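Local coordinates for Ctr9 protein (Myceliophthora thermophila, PDB 6AF0) that probably binds the RNA polymerase II complex as the tetratricopeptide-repeat subunit Ctr9 of the Paf1 complex, at residues Q788-L800 / I811-A825. Sequence-based numbering, arbitrary orientation.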
loop_
_atom_site.group_PDB
_atom_site.type_symbol
_atom_site.label_atom_id
_atom_site.label_comp_id
_atom_site.label_asym_id
_atom_site.label_seq_id
_atom_site.Cartn_x
_atom_site.Cartn_y
_atom_site.Cartn_z
ATOM N N GLN A 788 -39.435 -2.650 -33.104
ATOM C CA GLN A 788 -38.035 -2.492 -33.489
ATOM C C GLN A 788 -37.610 -3.810 -34.083
ATOM O O GLN A 788 -37.014 -4.646 -33.421
ATOM C CB GLN A 788 -37.156 -2.125 -32.302
ATOM C CG GLN A 788 -37.412 -0.734 -31.749
ATOM C CD GLN A 788 -36.464 -0.385 -30.617
ATOM O OE1 GLN A 788 -35.240 -0.294 -30.827
ATOM N NE2 GLN A 788 -37.015 -0.200 -29.403
ATOM N N PHE A 789 -37.956 -3.989 -35.343
ATOM C CA PHE A 789 -37.872 -5.278 -35.989
ATOM C C PHE A 789 -36.441 -5.628 -36.329
ATOM O O PHE A 789 -35.976 -6.704 -35.992
ATOM C CB PHE A 789 -38.759 -5.303 -37.236
ATOM C CG PHE A 789 -40.228 -5.150 -36.937
ATOM C CD1 PHE A 789 -40.803 -5.770 -35.830
ATOM C CD2 PHE A 789 -41.044 -4.396 -37.762
ATOM C CE1 PHE A 789 -42.161 -5.639 -35.552
ATOM C CE2 PHE A 789 -42.402 -4.266 -37.489
ATOM C CZ PHE A 789 -42.961 -4.890 -36.387
ATOM N N SER A 790 -35.721 -4.726 -36.969
ATOM C CA SER A 790 -34.381 -5.066 -37.384
ATOM C C SER A 790 -33.598 -5.578 -36.194
ATOM O O SER A 790 -33.006 -6.648 -36.257
ATOM C CB SER A 790 -33.672 -3.877 -37.994
ATOM O OG SER A 790 -32.314 -4.201 -38.203
ATOM N N LYS A 791 -33.622 -4.826 -35.098
ATOM C CA LYS A 791 -32.869 -5.196 -33.891
ATOM C C LYS A 791 -33.360 -6.497 -33.210
ATOM O O LYS A 791 -32.581 -7.203 -32.556
ATOM C CB LYS A 791 -32.888 -4.063 -32.883
ATOM C CG LYS A 791 -31.778 -3.036 -32.995
ATOM C CD LYS A 791 -32.026 -1.930 -31.965
ATOM C CE LYS A 791 -31.144 -0.711 -32.148
ATOM N NZ LYS A 791 -31.986 0.523 -32.173
ATOM N N ALA A 792 -34.654 -6.785 -33.337
ATOM C CA ALA A 792 -35.213 -8.092 -32.958
ATOM C C ALA A 792 -34.732 -9.203 -33.905
ATOM O O ALA A 792 -34.580 -10.356 -33.511
ATOM C CB ALA A 792 -36.732 -8.043 -32.971
ATOM N N ILE A 793 -34.525 -8.859 -35.167
ATOM C CA ILE A 793 -34.025 -9.824 -36.125
ATOM C C ILE A 793 -32.661 -10.311 -35.636
ATOM O O ILE A 793 -32.527 -11.460 -35.260
ATOM C CB ILE A 793 -33.936 -9.247 -37.567
ATOM C CG1 ILE A 793 -35.325 -8.846 -38.105
ATOM C CG2 ILE A 793 -33.252 -10.230 -38.515
ATOM C CD1 ILE A 793 -36.251 -9.993 -38.451
ATOM N N GLU A 794 -31.656 -9.446 -35.598
ATOM C CA GLU A 794 -30.295 -9.946 -35.322
ATOM C C GLU A 794 -30.062 -10.314 -33.854
ATOM O O GLU A 794 -29.038 -10.891 -33.531
ATOM C CB GLU A 794 -29.174 -9.036 -35.883
ATOM C CG GLU A 794 -28.489 -8.080 -34.904
ATOM C CD GLU A 794 -29.419 -7.000 -34.387
ATOM O OE1 GLU A 794 -30.624 -7.075 -34.695
ATOM O OE2 GLU A 794 -28.952 -6.074 -33.680
ATOM N N SER A 795 -30.992 -9.982 -32.968
ATOM C CA SER A 795 -31.001 -10.607 -31.657
ATOM C C SER A 795 -31.259 -12.093 -31.912
ATOM O O SER A 795 -30.414 -12.946 -31.618
ATOM C CB SER A 795 -32.063 -9.981 -30.749
ATOM O OG SER A 795 -32.198 -10.680 -29.522
ATOM N N TYR A 796 -32.401 -12.387 -32.524
ATOM C CA TYR A 796 -32.758 -13.759 -32.869
ATOM C C TYR A 796 -31.651 -14.455 -33.660
ATOM O O TYR A 796 -31.335 -15.603 -33.406
ATOM C CB TYR A 796 -34.056 -13.792 -33.687
ATOM C CG TYR A 796 -35.318 -13.615 -32.892
ATOM C CD1 TYR A 796 -36.394 -12.893 -33.409
ATOM C CD2 TYR A 796 -35.449 -14.165 -31.618
ATOM C CE1 TYR A 796 -37.562 -12.727 -32.676
ATOM C CE2 TYR A 796 -36.613 -14.007 -30.885
ATOM C CZ TYR A 796 -37.661 -13.288 -31.421
ATOM O OH TYR A 796 -38.803 -13.130 -30.698
ATOM N N GLU A 797 -31.077 -13.758 -34.629
ATOM C CA GLU A 797 -30.056 -14.346 -35.480
ATOM C C GLU A 797 -28.886 -14.781 -34.617
ATOM O O GLU A 797 -28.398 -15.895 -34.750
ATOM C CB GLU A 797 -29.584 -13.349 -36.549
ATOM C CG GLU A 797 -30.428 -13.300 -37.819
ATOM C CD GLU A 797 -29.754 -13.994 -38.984
ATOM O OE1 GLU A 797 -29.082 -13.288 -39.776
ATOM O OE2 GLU A 797 -29.884 -15.239 -39.085
ATOM N N ILE A 798 -28.450 -13.898 -33.728
ATOM C CA ILE A 798 -27.341 -14.206 -32.840
ATOM C C ILE A 798 -27.686 -15.416 -31.971
ATOM O O ILE A 798 -26.839 -16.295 -31.766
ATOM C CB ILE A 798 -26.951 -13.005 -31.953
ATOM C CG1 ILE A 798 -26.190 -11.961 -32.780
ATOM C CG2 ILE A 798 -26.071 -13.472 -30.808
ATOM C CD1 ILE A 798 -25.677 -10.772 -31.992
ATOM N N ALA A 799 -28.922 -15.468 -31.466
ATOM C CA ALA A 799 -29.394 -16.648 -30.720
ATOM C C ALA A 799 -29.215 -17.919 -31.539
ATOM O O ALA A 799 -28.753 -18.911 -31.025
ATOM C CB ALA A 799 -30.848 -16.501 -30.300
ATOM N N LEU A 800 -29.570 -17.887 -32.816
ATOM C CA LEU A 800 -29.476 -19.077 -33.667
ATOM C C LEU A 800 -28.030 -19.457 -33.949
ATOM O O LEU A 800 -27.721 -20.617 -34.143
ATOM C CB LEU A 800 -30.226 -18.859 -34.982
ATOM C CG LEU A 800 -31.730 -18.637 -34.821
ATOM C CD1 LEU A 800 -32.373 -18.274 -36.152
ATOM C CD2 LEU A 800 -32.402 -19.857 -34.233
ATOM N N ILE A 811 -37.565 -20.654 -32.360
ATOM C CA ILE A 811 -36.841 -19.387 -32.580
ATOM C C ILE A 811 -36.884 -18.979 -34.041
ATOM O O ILE A 811 -36.997 -17.793 -34.367
ATOM C CB ILE A 811 -35.348 -19.446 -32.169
ATOM C CG1 ILE A 811 -35.174 -19.928 -30.722
ATOM C CG2 ILE A 811 -34.705 -18.069 -32.317
ATOM C CD1 ILE A 811 -33.729 -20.067 -30.270
ATOM N N ILE A 812 -36.759 -19.973 -34.912
ATOM C CA ILE A 812 -36.902 -19.770 -36.350
ATOM C C ILE A 812 -38.307 -19.243 -36.651
ATOM O O ILE A 812 -38.472 -18.307 -37.422
ATOM C CB ILE A 812 -36.664 -21.075 -37.137
ATOM C CG1 ILE A 812 -35.209 -21.545 -37.003
ATOM C CG2 ILE A 812 -36.959 -20.862 -38.611
ATOM C CD1 ILE A 812 -34.956 -22.947 -37.538
ATOM N N SER A 813 -39.318 -19.845 -36.036
ATOM C CA SER A 813 -40.682 -19.367 -36.205
ATOM C C SER A 813 -40.745 -17.885 -35.850
ATOM O O SER A 813 -41.057 -17.046 -36.704
ATOM C CB SER A 813 -41.672 -20.148 -35.328
ATOM O OG SER A 813 -41.593 -21.536 -35.552
ATOM N N CYS A 814 -40.402 -17.590 -34.597
ATOM C CA CYS A 814 -40.453 -16.244 -34.064
ATOM C C CYS A 814 -39.700 -15.273 -34.975
ATOM O O CYS A 814 -40.153 -14.159 -35.245
ATOM C CB CYS A 814 -39.891 -16.217 -32.632
ATOM S SG CYS A 814 -40.954 -17.053 -31.402
ATOM N N LEU A 815 -38.566 -15.711 -35.479
ATOM C CA LEU A 815 -37.811 -14.888 -36.386
ATOM C C LEU A 815 -38.566 -14.663 -37.685
ATOM O O LEU A 815 -38.443 -13.608 -38.287
ATOM C CB LEU A 815 -36.455 -15.530 -36.658
ATOM C CG LEU A 815 -35.568 -14.823 -37.668
ATOM C CD1 LEU A 815 -35.270 -13.395 -37.259
ATOM C CD2 LEU A 815 -34.282 -15.603 -37.810
ATOM N N GLY A 816 -39.326 -15.661 -38.123
ATOM C CA GLY A 816 -40.034 -15.599 -39.409
ATOM C C GLY A 816 -41.129 -14.562 -39.379
ATOM O O GLY A 816 -41.173 -13.669 -40.215
ATOM N N ARG A 817 -41.998 -14.690 -38.389
ATOM C CA ARG A 817 -43.015 -13.680 -38.076
ATOM C C ARG A 817 -42.443 -12.264 -37.900
ATOM O O ARG A 817 -43.041 -11.299 -38.337
ATOM C CB ARG A 817 -43.777 -14.092 -36.816
ATOM C CG ARG A 817 -44.362 -12.963 -36.019
ATOM C CD ARG A 817 -45.215 -13.497 -34.896
ATOM N NE ARG A 817 -45.329 -12.498 -33.843
ATOM C CZ ARG A 817 -46.302 -12.447 -32.942
ATOM N NH1 ARG A 817 -47.286 -13.347 -32.946
ATOM N NH2 ARG A 817 -46.293 -11.477 -32.033
ATOM N N THR A 818 -41.304 -12.130 -37.249
ATOM C CA THR A 818 -40.689 -10.814 -37.082
ATOM C C THR A 818 -40.376 -10.258 -38.452
ATOM O O THR A 818 -40.780 -9.150 -38.774
ATOM C CB THR A 818 -39.397 -10.873 -36.234
ATOM O OG1 THR A 818 -39.680 -11.511 -34.980
ATOM C CG2 THR A 818 -38.821 -9.481 -35.954
ATOM N N TRP A 819 -39.672 -11.029 -39.265
ATOM C CA TRP A 819 -39.463 -10.655 -40.661
ATOM C C TRP A 819 -40.784 -10.290 -41.357
ATOM O O TRP A 819 -40.858 -9.292 -42.069
ATOM C CB TRP A 819 -38.785 -11.785 -41.435
ATOM C CG TRP A 819 -37.283 -11.705 -41.469
ATOM C CD1 TRP A 819 -36.405 -12.638 -41.004
ATOM C CD2 TRP A 819 -36.488 -10.645 -42.012
ATOM N NE1 TRP A 819 -35.118 -12.227 -41.222
ATOM C CE2 TRP A 819 -35.134 -11.006 -41.840
ATOM C CE3 TRP A 819 -36.784 -9.421 -42.620
ATOM C CZ2 TRP A 819 -34.071 -10.187 -42.257
ATOM C CZ3 TRP A 819 -35.714 -8.598 -43.045
ATOM C CH2 TRP A 819 -34.382 -8.991 -42.854
ATOM N N LEU A 820 -41.815 -11.104 -41.149
ATOM C CA LEU A 820 -43.106 -10.887 -41.789
ATOM C C LEU A 820 -43.688 -9.546 -41.395
ATOM O O LEU A 820 -44.091 -8.774 -42.252
ATOM C CB LEU A 820 -44.086 -12.000 -41.423
ATOM C CG LEU A 820 -45.552 -11.838 -41.835
ATOM C CD1 LEU A 820 -45.714 -11.658 -43.333
ATOM C CD2 LEU A 820 -46.361 -13.038 -41.405
ATOM N N ASN A 821 -43.733 -9.261 -40.103
ATOM C CA ASN A 821 -44.193 -7.941 -39.635
ATOM C C ASN A 821 -43.361 -6.763 -40.154
ATOM O O ASN A 821 -43.902 -5.701 -40.451
ATOM C CB ASN A 821 -44.299 -7.918 -38.114
ATOM C CG ASN A 821 -45.479 -8.738 -37.610
ATOM O OD1 ASN A 821 -46.454 -8.958 -38.321
ATOM N ND2 ASN A 821 -45.390 -9.199 -36.386
ATOM N N LYS A 822 -42.059 -6.964 -40.299
ATOM C CA LYS A 822 -41.213 -5.977 -40.948
ATOM C C LYS A 822 -41.602 -5.764 -42.399
ATOM O O LYS A 822 -41.463 -4.666 -42.899
ATOM C CB LYS A 822 -39.747 -6.403 -40.903
ATOM C CG LYS A 822 -38.754 -5.361 -41.428
ATOM C CD LYS A 822 -37.311 -5.839 -41.276
ATOM C CE LYS A 822 -36.282 -4.739 -41.507
ATOM N NZ LYS A 822 -36.380 -4.195 -42.886
ATOM N N GLY A 823 -42.040 -6.818 -43.080
ATOM C CA GLY A 823 -42.508 -6.716 -44.466
ATOM C C GLY A 823 -43.828 -5.986 -44.598
ATOM O O GLY A 823 -44.048 -5.269 -45.568
ATOM N N ARG A 824 -44.703 -6.176 -43.619
ATOM C CA ARG A 824 -45.976 -5.486 -43.584
ATOM C C ARG A 824 -45.724 -4.019 -43.363
ATOM O O ARG A 824 -46.226 -3.172 -44.093
ATOM C CB ARG A 824 -46.846 -6.035 -42.457
ATOM C CG ARG A 824 -47.193 -7.486 -42.682
ATOM C CD ARG A 824 -47.700 -8.153 -41.427
ATOM N NE ARG A 824 -48.612 -9.229 -41.777
ATOM C CZ ARG A 824 -49.159 -10.059 -40.903
ATOM N NH1 ARG A 824 -48.873 -9.958 -39.605
ATOM N NH2 ARG A 824 -49.995 -10.995 -41.339
ATOM N N ALA A 825 -44.933 -3.730 -42.348
ATOM C CA ALA A 825 -44.668 -2.361 -41.974
ATOM C C ALA A 825 -44.077 -1.602 -43.146
ATOM O O ALA A 825 -44.574 -0.562 -43.532
ATOM C CB ALA A 825 -43.730 -2.318 -40.782
#
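Phe789 enters a hole formed by Thr818, Asn821, Lys822 and Ala825, a knob-into-hole fit at the start of helix 789-801. Lys822 N lies over one face of its ring, the Ala825 methyl meets the edge, and Asn821 CB makes an off-centre CH-pi contact, 4.2 Å from the ring centroid. Ile793 follows one turn later. Its CG1 lies anti to the carbonyl carbon (chi1 -63°), and a second turn (chi2 -72°) brings CD1 almost onto the normal of the five-membered ring of Trp819, 3.5 Å from the centroid; CD1 also touches Thr818 CG2 at 3.6 Å. Replacing Trp819 by alanine would probably open a gap beside Ile793 CD1, leaving that methyl only its Thr818 and Leu815 contacts within this pair of helices. Thr818 is the reciprocal knob, set among Phe789, Ala792, Ile793 and Tyr796; its OG1 donates a hydrogen bond to Cys814 O (2.7 Å) and lies in the plane of the Tyr796 ring, 3.4 Å from CE1. Tyr796 itself packs among Ile811, Cys814, Leu815 and Thr818, while its hydroxyl hydrogen-bonds to His781. At the far end Leu800 straddles two partners, CD2 against Ile811 CG2 (3.5 Å) and CD1 against Leu815 CD2 (3.7 Å). The segments run nearly antiparallel, at 160° with axes 9.5 Å apart, and join successive predicted tetratricopeptide repeats: helix 773-785 packs against 788-800, and helices 829-845 and 850-869 against 811-825.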